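Local coordinates for protein particle-associated lyase (Acinetobacter bacteriophage AP22, PDB 4Y9V) that probably cleaves the capsular polysaccharide of Acinetobacter baumannii as the trimeric tailspike lyase of a phage, and binds a capsular saccharide, at residues 525-530 / 615-620. Numbering follows the deposited sequence. Where two conformers were deposited one is given.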
loop_
_atom_site.group_PDB
_atom_site.type_symbol
_atom_site.label_atom_id
_atom_site.label_comp_id
_atom_site.label_asym_id
_atom_site.label_seq_id
_atom_site.Cartn_x
_atom_site.Cartn_y
_atom_site.Cartn_z
ATOM N N GLN A 525 4.249 -8.623 -31.757
ATOM C CA GLN A 525 5.155 -8.356 -32.878
ATOM C C GLN A 525 6.069 -9.545 -33.017
ATOM O O GLN A 525 6.265 -10.337 -32.093
ATOM C CB GLN A 525 5.981 -7.085 -32.663
ATOM C CG GLN A 525 6.763 -7.087 -31.335
ATOM C CD GLN A 525 7.647 -5.880 -31.283
ATOM O OE1 GLN A 525 8.836 -6.003 -31.526
ATOM N NE2 GLN A 525 7.142 -4.712 -30.931
ATOM N N GLY A 526 6.707 -9.625 -34.202
ATOM C CA GLY A 526 7.617 -10.717 -34.470
ATOM C C GLY A 526 8.351 -10.524 -35.771
ATOM O O GLY A 526 8.242 -9.515 -36.465
ATOM N N VAL A 527 9.142 -11.569 -36.072
ATOM C CA VAL A 527 9.988 -11.641 -37.252
ATOM C C VAL A 527 9.776 -13.016 -37.898
ATOM O O VAL A 527 9.573 -14.012 -37.189
ATOM C CB VAL A 527 11.480 -11.424 -36.914
ATOM C CG1 VAL A 527 12.009 -12.422 -35.890
ATOM C CG2 VAL A 527 12.346 -11.406 -38.188
ATOM N N VAL A 528 9.900 -13.068 -39.200
ATOM C CA VAL A 528 9.934 -14.346 -39.922
ATOM C C VAL A 528 10.883 -14.196 -41.092
ATOM O O VAL A 528 10.762 -13.298 -41.916
ATOM C CB VAL A 528 8.514 -14.748 -40.371
ATOM C CG1 VAL A 528 7.783 -13.661 -41.175
ATOM C CG2 VAL A 528 8.530 -16.063 -41.081
ATOM N N SER A 529 11.826 -15.148 -41.186
ATOM C CA SER A 529 12.714 -15.207 -42.356
ATOM C C SER A 529 11.948 -15.834 -43.519
ATOM O O SER A 529 11.234 -16.846 -43.326
ATOM C CB SER A 529 13.944 -16.054 -42.039
ATOM O OG SER A 529 14.684 -16.326 -43.227
ATOM N N VAL A 530 12.095 -15.264 -44.685
ATOM C CA VAL A 530 11.527 -15.800 -45.929
ATOM C C VAL A 530 12.653 -15.911 -46.952
ATOM O O VAL A 530 13.665 -15.206 -46.885
ATOM C CB VAL A 530 10.366 -14.960 -46.472
ATOM C CG1 VAL A 530 9.202 -14.972 -45.492
ATOM C CG2 VAL A 530 10.789 -13.556 -46.823
ATOM N N ASN A 615 14.378 -10.916 -43.831
ATOM C CA ASN A 615 13.339 -10.881 -42.797
ATOM C C ASN A 615 12.129 -10.055 -43.193
ATOM O O ASN A 615 12.243 -8.976 -43.790
ATOM C CB ASN A 615 13.919 -10.283 -41.521
ATOM C CG ASN A 615 14.800 -11.253 -40.763
ATOM O OD1 ASN A 615 14.541 -12.452 -40.742
ATOM N ND2 ASN A 615 15.827 -10.688 -40.121
ATOM N N LEU A 616 10.976 -10.544 -42.753
ATOM C CA LEU A 616 9.758 -9.770 -42.652
ATOM C C LEU A 616 9.442 -9.599 -41.160
ATOM O O LEU A 616 9.581 -10.516 -40.378
ATOM C CB LEU A 616 8.582 -10.411 -43.391
ATOM C CG LEU A 616 8.724 -10.384 -44.893
ATOM C CD1 LEU A 616 7.721 -11.260 -45.577
ATOM C CD2 LEU A 616 8.467 -8.926 -45.376
ATOM N N TYR A 617 9.000 -8.401 -40.816
ATOM C CA TYR A 617 8.639 -8.036 -39.458
ATOM C C TYR A 617 7.188 -7.618 -39.439
ATOM O O TYR A 617 6.665 -7.067 -40.417
ATOM C CB TYR A 617 9.504 -6.891 -38.956
ATOM C CG TYR A 617 10.967 -7.195 -38.957
ATOM C CD1 TYR A 617 11.540 -7.864 -37.889
ATOM C CD2 TYR A 617 11.803 -6.814 -40.010
ATOM C CE1 TYR A 617 12.900 -8.152 -37.855
ATOM C CE2 TYR A 617 13.161 -7.078 -39.977
ATOM C CZ TYR A 617 13.725 -7.726 -38.892
ATOM O OH TYR A 617 15.070 -7.939 -38.897
ATOM N N TRP A 618 6.529 -7.807 -38.292
ATOM C CA TRP A 618 5.144 -7.442 -38.157
ATOM C C TRP A 618 4.868 -6.974 -36.728
ATOM O O TRP A 618 5.534 -7.390 -35.778
ATOM C CB TRP A 618 4.198 -8.623 -38.549
ATOM C CG TRP A 618 4.425 -9.829 -37.673
ATOM C CD1 TRP A 618 5.349 -10.823 -37.833
ATOM C CD2 TRP A 618 3.768 -10.097 -36.439
ATOM N NE1 TRP A 618 5.310 -11.706 -36.800
ATOM C CE2 TRP A 618 4.323 -11.277 -35.917
ATOM C CE3 TRP A 618 2.731 -9.477 -35.699
ATOM C CZ2 TRP A 618 3.902 -11.840 -34.702
ATOM C CZ3 TRP A 618 2.339 -10.028 -34.507
ATOM C CH2 TRP A 618 2.899 -11.205 -34.016
ATOM N N GLU A 619 3.828 -6.149 -36.630
ATOM C CA GLU A 619 3.289 -5.711 -35.356
ATOM C C GLU A 619 1.776 -5.625 -35.468
ATOM O O GLU A 619 1.272 -5.118 -36.475
ATOM C CB GLU A 619 3.863 -4.337 -34.969
ATOM C CG GLU A 619 3.453 -3.904 -33.575
ATOM C CD GLU A 619 4.148 -2.670 -33.126
ATOM O OE1 GLU A 619 3.343 -1.770 -32.701
ATOM O OE2 GLU A 619 5.378 -2.558 -33.207
ATOM N N SER A 620 1.071 -6.104 -34.454
ATOM C CA SER A 620 -0.375 -6.014 -34.399
ATOM C C SER A 620 -0.797 -5.261 -33.137
ATOM O O SER A 620 -0.098 -5.295 -32.116
ATOM C CB SER A 620 -0.990 -7.400 -34.374
ATOM O OG SER A 620 -0.588 -8.176 -33.258
HETATM O O HOH W 1 6.778 -14.231 -36.511
#
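The carbonyl oxygen of L616 takes the amide N-H of V528 at 2.8 Å, and V527 CA leans on the same oxygen through a longer CA-H...O contact. V528 O receives L616 N in return, and G526 and W618 exchange a second such pair of backbone bonds; the two reciprocal pairs, with the non-hydrogen-bonded pair V527/Y617 between them, mark strands 525-530 and 615-620 as antiparallel. Glycine at 526 lets the W618 indole fold across the neighbouring strand: with CG between its own backbone N and carbonyl carbon (chi1 60°), the ring lies over the Q525-G526 peptide, G526 N standing 3.4 Å above its plane. A water in the plane of the indole accepts from NE1 and donates to V527 O, tying the ring edge to the strand it covers. V528 and L616 share this face with W618, L616 CD1 lying 4.0 Å from both methyls of V530, and strands 538-545 and 597-604 pack against it. On the other face V527 CG2 comes within 3.3 Å of Y617 CE1 and also meets N615 OD1, 3.5 Å away. Farther along, the side chains of Q525 and E619 lie side by side without a hydrogen bond between them, while Q525 OE1 bonds to N555 of the second subunit. One face thus packs inside its own chain and the other meets a neighbour, consistent with the β-sandwich of an Ig-like domain at the C-terminal end of a trimeric tailspike.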